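Local coordinates for aminopeptidase-like protein (Chaetomium thermophilum, PDB 5JM6) that probably acts as a zinc-dependent aminopeptidase of the M18 family, assembling into a dodecamer, at residues Thr55-Thr63 with Pro289-Ile300. Numbering follows the deposited sequence.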
ATOM      1  N   THR A  55      56.058   0.983   2.681  1.00 36.97           N
ATOM      2  CA  THR A  55      55.026   0.294   1.909  1.00 37.82           C
ATOM      3  C   THR A  55      55.121  -1.228   2.033  1.00 38.09           C
ATOM      4  O   THR A  55      54.145  -1.878   2.401  1.00 35.67           O
ATOM      5  CB  THR A  55      55.074   0.684   0.418  1.00 38.47           C
ATOM      6  OG1 THR A  55      54.950   2.106   0.293  1.00 45.24           O
ATOM      7  CG2 THR A  55      53.932   0.020  -0.341  1.00 30.88           C
ATOM      8  N   GLN A  56      56.275  -1.806   1.714  1.00 34.65           N
ATOM      9  CA  GLN A  56      56.410  -3.258   1.830  1.00 36.27           C
ATOM     10  C   GLN A  56      56.415  -3.765   3.285  1.00 35.23           C
ATOM     11  O   GLN A  56      55.844  -4.823   3.555  1.00 33.88           O
ATOM     12  CB  GLN A  56      57.652  -3.765   1.094  1.00 34.22           C
ATOM     13  CG  GLN A  56      57.715  -5.294   1.017  1.00 38.27           C
ATOM     14  CD  GLN A  56      56.977  -5.865  -0.186  1.00 48.23           C
ATOM     15  OE1 GLN A  56      56.671  -5.149  -1.139  1.00 48.49           O
ATOM     16  NE2 GLN A  56      56.683  -7.162  -0.142  1.00 57.31           N
ATOM     17  N   PRO A  57      57.077  -3.046   4.221  1.00 32.80           N
ATOM     18  CA  PRO A  57      56.920  -3.514   5.606  1.00 31.10           C
ATOM     19  C   PRO A  57      55.463  -3.549   6.079  1.00 34.72           C
ATOM     20  O   PRO A  57      55.092  -4.476   6.800  1.00 33.42           O
ATOM     21  CB  PRO A  57      57.733  -2.496   6.409  1.00 31.67           C
ATOM     22  CG  PRO A  57      58.805  -2.073   5.471  1.00 35.14           C
ATOM     23  CD  PRO A  57      58.150  -2.035   4.113  1.00 35.12           C
ATOM     24  N   TYR A  58      54.651  -2.576   5.673  1.00 33.28           N
ATOM     25  CA  TYR A  58      53.231  -2.602   6.011  1.00 31.64           C
ATOM     26  C   TYR A  58      52.535  -3.778   5.337  1.00 36.40           C
ATOM     27  O   TYR A  58      51.713  -4.457   5.955  1.00 33.76           O
ATOM     28  CB  TYR A  58      52.539  -1.298   5.614  1.00 31.35           C
ATOM     29  CG  TYR A  58      51.047  -1.310   5.880  1.00 34.38           C
ATOM     30  CD1 TYR A  58      50.553  -1.220   7.176  1.00 33.61           C
ATOM     31  CD2 TYR A  58      50.134  -1.416   4.838  1.00 36.57           C
ATOM     32  CE1 TYR A  58      49.193  -1.233   7.427  1.00 36.20           C
ATOM     33  CE2 TYR A  58      48.770  -1.429   5.080  1.00 34.58           C
ATOM     34  CZ  TYR A  58      48.307  -1.336   6.376  1.00 40.44           C
ATOM     35  OH  TYR A  58      46.951  -1.349   6.622  1.00 35.22           O
ATOM     36  N   LEU A  59      52.862  -4.009   4.069  1.00 34.23           N
ATOM     37  CA  LEU A  59      52.302  -5.132   3.327  1.00 29.57           C
ATOM     38  C   LEU A  59      52.553  -6.447   4.054  1.00 30.42           C
ATOM     39  O   LEU A  59      51.619  -7.206   4.315  1.00 31.46           O
ATOM     40  CB  LEU A  59      52.885  -5.192   1.914  1.00 34.89           C
ATOM     41  CG  LEU A  59      52.338  -4.172   0.915  1.00 36.01           C
ATOM     42  CD1 LEU A  59      53.009  -4.335  -0.439  1.00 32.52           C
ATOM     43  CD2 LEU A  59      50.832  -4.317   0.791  1.00 31.60           C
ATOM     44  N   ASP A  60      53.813  -6.702   4.394  1.00 35.08           N
ATOM     45  CA  ASP A  60      54.182  -7.931   5.088  1.00 35.34           C
ATOM     46  C   ASP A  60      53.502  -8.043   6.446  1.00 32.48           C
ATOM     47  O   ASP A  60      53.125  -9.136   6.867  1.00 32.80           O
ATOM     48  CB  ASP A  60      55.697  -8.019   5.263  1.00 32.38           C
ATOM     49  CG  ASP A  60      56.427  -8.159   3.946  1.00 42.19           C
ATOM     50  OD1 ASP A  60      55.825  -8.683   2.985  1.00 44.61           O
ATOM     51  OD2 ASP A  60      57.603  -7.749   3.874  1.00 49.24           O
ATOM     52  N   PHE A  61      53.354  -6.917   7.133  1.00 30.15           N
ATOM     53  CA  PHE A  61      52.665  -6.914   8.415  1.00 31.91           C
ATOM     54  C   PHE A  61      51.230  -7.413   8.238  1.00 31.58           C
ATOM     55  O   PHE A  61      50.820  -8.372   8.890  1.00 28.60           O
ATOM     56  CB  PHE A  61      52.691  -5.517   9.042  1.00 32.71           C
ATOM     57  CG  PHE A  61      51.702  -5.329  10.156  1.00 32.37           C
ATOM     58  CD1 PHE A  61      51.855  -5.992  11.362  1.00 31.79           C
ATOM     59  CD2 PHE A  61      50.624  -4.474   9.998  1.00 29.45           C
ATOM     60  CE1 PHE A  61      50.942  -5.814  12.387  1.00 30.14           C
ATOM     61  CE2 PHE A  61      49.711  -4.290  11.017  1.00 29.86           C
ATOM     62  CZ  PHE A  61      49.869  -4.961  12.213  1.00 32.15           C
ATOM     63  N   MET A  62      50.488  -6.785   7.329  1.00 33.98           N
ATOM     64  CA  MET A  62      49.095  -7.151   7.084  1.00 29.20           C
ATOM     65  C   MET A  62      48.940  -8.611   6.668  1.00 28.63           C
ATOM     66  O   MET A  62      48.027  -9.301   7.121  1.00 30.21           O
ATOM     67  CB  MET A  62      48.485  -6.248   6.010  1.00 27.25           C
ATOM     68  CG  MET A  62      48.419  -4.782   6.396  1.00 30.08           C
ATOM     69  SD  MET A  62      47.527  -4.498   7.937  1.00 31.75           S
ATOM     70  CE  MET A  62      45.877  -5.022   7.483  1.00 33.42           C
ATOM     71  N   THR A  63      49.838  -9.076   5.811  1.00 30.38           N
ATOM     72  CA  THR A  63      49.753 -10.427   5.275  1.00 32.02           C
ATOM     73  C   THR A  63      49.907 -11.505   6.352  1.00 31.61           C
ATOM     74  O   THR A  63      49.139 -12.465   6.394  1.00 31.06           O
ATOM     75  CB  THR A  63      50.818 -10.639   4.178  1.00 34.84           C
ATOM     76  OG1 THR A  63      50.489  -9.840   3.034  1.00 38.41           O
ATOM     77  CG2 THR A  63      50.888 -12.101   3.764  1.00 33.28           C
ATOM     78  N   PRO A 289      46.762 -12.271   0.158  1.00 36.65           N
ATOM     79  CA  PRO A 289      47.786 -11.360   0.676  1.00 30.66           C
ATOM     80  C   PRO A 289      47.454  -9.902   0.406  1.00 35.21           C
ATOM     81  O   PRO A 289      46.722  -9.590  -0.534  1.00 37.02           O
ATOM     82  CB  PRO A 289      49.050 -11.763  -0.093  1.00 28.19           C
ATOM     83  CG  PRO A 289      48.781 -13.126  -0.607  1.00 27.24           C
ATOM     84  CD  PRO A 289      47.307 -13.202  -0.843  1.00 34.24           C
ATOM     85  N   ALA A 290      47.990  -9.021   1.241  1.00 37.37           N
ATOM     86  CA  ALA A 290      47.985  -7.600   0.947  1.00 33.94           C
ATOM     87  C   ALA A 290      48.881  -7.355  -0.257  1.00 36.37           C
ATOM     88  O   ALA A 290      49.866  -8.065  -0.462  1.00 36.94           O
ATOM     89  CB  ALA A 290      48.459  -6.802   2.144  1.00 31.35           C
ATOM     90  N   THR A 291      48.542  -6.350  -1.052  1.00 32.45           N
ATOM     91  CA  THR A 291      49.285  -6.078  -2.272  1.00 32.12           C
ATOM     92  C   THR A 291      49.237  -4.606  -2.635  1.00 30.88           C
ATOM     93  O   THR A 291      48.442  -3.843  -2.091  1.00 32.66           O
ATOM     94  CB  THR A 291      48.741  -6.890  -3.460  1.00 34.72           C
ATOM     95  OG1 THR A 291      49.547  -6.641  -4.617  1.00 42.04           O
ATOM     96  CG2 THR A 291      47.304  -6.493  -3.756  1.00 34.33           C
ATOM     97  N   VAL A 292      50.108  -4.211  -3.553  1.00 27.93           N
ATOM     98  CA  VAL A 292      50.013  -2.895  -4.155  1.00 32.22           C
ATOM     99  C   VAL A 292      49.336  -3.052  -5.507  1.00 37.27           C
ATOM    100  O   VAL A 292      49.443  -4.099  -6.148  1.00 29.81           O
ATOM    101  CB  VAL A 292      51.383  -2.215  -4.310  1.00 25.46           C
ATOM    102  CG1 VAL A 292      51.975  -1.911  -2.944  1.00 29.12           C
ATOM    103  CG2 VAL A 292      52.321  -3.084  -5.127  1.00 26.64           C
ATOM    104  N   GLY A 293      48.591  -2.031  -5.912  1.00 32.73           N
ATOM    105  CA  GLY A 293      47.785  -2.124  -7.111  1.00 34.25           C
ATOM    106  C   GLY A 293      47.550  -0.799  -7.802  1.00 34.58           C
ATOM    107  O   GLY A 293      47.958   0.257  -7.318  1.00 33.09           O
ATOM    108  N   GLY A 294      46.872  -0.863  -8.941  1.00 36.43           N
ATOM    109  CA  GLY A 294      46.680   0.303  -9.779  1.00 36.36           C
ATOM    110  C   GLY A 294      47.735   0.330 -10.863  1.00 36.59           C
ATOM    111  O   GLY A 294      48.743  -0.374 -10.774  1.00 37.36           O
ATOM    112  N   LEU A 295      47.505   1.142 -11.887  1.00 34.85           N
ATOM    113  CA  LEU A 295      48.421   1.220 -13.017  1.00 34.99           C
ATOM    114  C   LEU A 295      49.829   1.617 -12.579  1.00 36.30           C
ATOM    115  O   LEU A 295      50.818   1.134 -13.128  1.00 36.86           O
ATOM    116  CB  LEU A 295      47.892   2.210 -14.057  1.00 34.05           C
ATOM    117  CG  LEU A 295      46.614   1.780 -14.780  1.00 37.10           C
ATOM    118  CD1 LEU A 295      46.006   2.949 -15.531  1.00 27.33           C
ATOM    119  CD2 LEU A 295      46.899   0.625 -15.728  1.00 39.09           C
ATOM    120  N   ASP A 296      49.910   2.538 -11.626  1.00 38.25           N
ATOM    121  CA  ASP A 296      51.188   2.993 -11.091  1.00 35.37           C
ATOM    122  C   ASP A 296      51.561   2.403  -9.721  1.00 38.28           C
ATOM    123  O   ASP A 296      52.521   2.857  -9.097  1.00 43.44           O
ATOM    124  CB  ASP A 296      51.206   4.516 -11.034  1.00 43.03           C
ATOM    125  CG  ASP A 296      52.566   5.091 -11.359  1.00 54.09           C
ATOM    126  OD1 ASP A 296      53.385   4.376 -11.977  1.00 62.02           O
ATOM    127  OD2 ASP A 296      52.812   6.262 -11.009  1.00 56.87           O
ATOM    128  N   LYS A 297      50.763   1.452  -9.237  1.00 37.35           N
ATOM    129  CA  LYS A 297      50.950   0.852  -7.912  1.00 37.21           C
ATOM    130  C   LYS A 297      50.866   1.918  -6.819  1.00 34.91           C
ATOM    131  O   LYS A 297      51.682   1.957  -5.897  1.00 33.94           O
ATOM    132  CB  LYS A 297      52.275   0.081  -7.838  1.00 31.24           C
ATOM    133  CG  LYS A 297      52.274  -1.164  -8.715  1.00 33.93           C
ATOM    134  CD  LYS A 297      53.651  -1.780  -8.870  1.00 26.97           C
ATOM    135  CE  LYS A 297      53.616  -2.902  -9.896  1.00 24.79           C
ATOM    136  NZ  LYS A 297      54.884  -3.677  -9.921  1.00 27.07           N
ATOM    137  N   GLU A 298      49.861   2.782  -6.951  1.00 31.97           N
ATOM    138  CA  GLU A 298      49.565   3.818  -5.966  1.00 34.16           C
ATOM    139  C   GLU A 298      48.671   3.303  -4.846  1.00 35.35           C
ATOM    140  O   GLU A 298      48.544   3.939  -3.802  1.00 36.99           O
ATOM    141  CB  GLU A 298      48.875   5.017  -6.623  1.00 36.92           C
ATOM    142  CG  GLU A 298      49.457   5.458  -7.950  1.00 43.86           C
ATOM    143  CD  GLU A 298      48.514   5.196  -9.112  1.00 44.82           C
ATOM    144  OE1 GLU A 298      47.950   4.083  -9.185  1.00 38.55           O
ATOM    145  OE2 GLU A 298      48.334   6.106  -9.949  1.00 42.78           O
ATOM    146  N   PHE A 299      48.049   2.150  -5.072  1.00 32.65           N
ATOM    147  CA  PHE A 299      47.045   1.611  -4.160  1.00 31.94           C
ATOM    148  C   PHE A 299      47.611   0.479  -3.326  1.00 34.28           C
ATOM    149  O   PHE A 299      48.533  -0.210  -3.751  1.00 32.35           O
ATOM    150  CB  PHE A 299      45.826   1.088  -4.925  1.00 35.03           C
ATOM    151  CG  PHE A 299      45.051   2.146  -5.645  1.00 34.39           C
ATOM    152  CD1 PHE A 299      44.627   3.287  -4.988  1.00 36.12           C
ATOM    153  CD2 PHE A 299      44.738   1.992  -6.984  1.00 36.04           C
ATOM    154  CE1 PHE A 299      43.908   4.255  -5.655  1.00 34.26           C
ATOM    155  CE2 PHE A 299      44.024   2.957  -7.654  1.00 36.54           C
ATOM    156  CZ  PHE A 299      43.614   4.092  -6.988  1.00 33.04           C
ATOM    157  N   ILE A 300      47.075   0.311  -2.124  1.00 33.54           N
ATOM    158  CA  ILE A 300      47.289  -0.913  -1.364  1.00 31.05           C
ATOM    159  C   ILE A 300      45.951  -1.624  -1.183  1.00 31.72           C
ATOM    160  O   ILE A 300      44.995  -1.040  -0.677  1.00 29.88           O
ATOM    161  CB  ILE A 300      47.931  -0.638   0.008  1.00 30.97           C
ATOM    162  CG1 ILE A 300      49.395  -0.237  -0.168  1.00 32.41           C
ATOM    163  CG2 ILE A 300      47.847  -1.869   0.895  1.00 31.38           C
ATOM    164  CD1 ILE A 300      50.065   0.203   1.113  1.00 31.73           C
TER
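Leu59, on helix 55-64, spreads its two methyls over the hairpin of strands 291-293 and 299-302. The Leu59 and Val292 side chains cross at about a right angle, with Leu59 CD1 3.6 Å from Val292 CG1, while Leu59 CD2 packs on Ala290 CB (3.7 Å) and Ile300 CG2 and lies against the backbone at Thr291 N. A forked leucine suits this place because each branch serves a different part of the hairpin. The small methyl of Ala290 suits a chain running close to the helix; its CB also meets Met62 CB at 3.9 Å. One turn before Leu59, a chi1 of -56° sets Thr55 OG1 beside the backbone N, where it bonds Ser493 O, and leaves CG2 to face Val292 CG1, 3.8 Å away. Ile300 CD1 reaches obliquely to the Tyr58 ring at CD2, and Met62 CG lies over one face of that ring, whose side chain is about 12 Å from a bound zinc ion.

At the polar edge, Thr63 OG1 donates to Leu59 O (3.1 Å) from above the carbonyl plane and accepts a bent bond from Ala290 N (3.2 Å, 141°). Replacing Thr63 by alanine removes OG1, which would probably leave Ala290 N without its acceptor from the helix and Leu59 O with one donor fewer. In the turn closing the hairpin, Lys297 makes a cation-pi contact with Trp199 of a neighbouring subunit. Chemically, then, apolar packing carries the join between helix and three-stranded sheet, which strand 489-492 completes, and one bent hydrogen bond adds a polar tie.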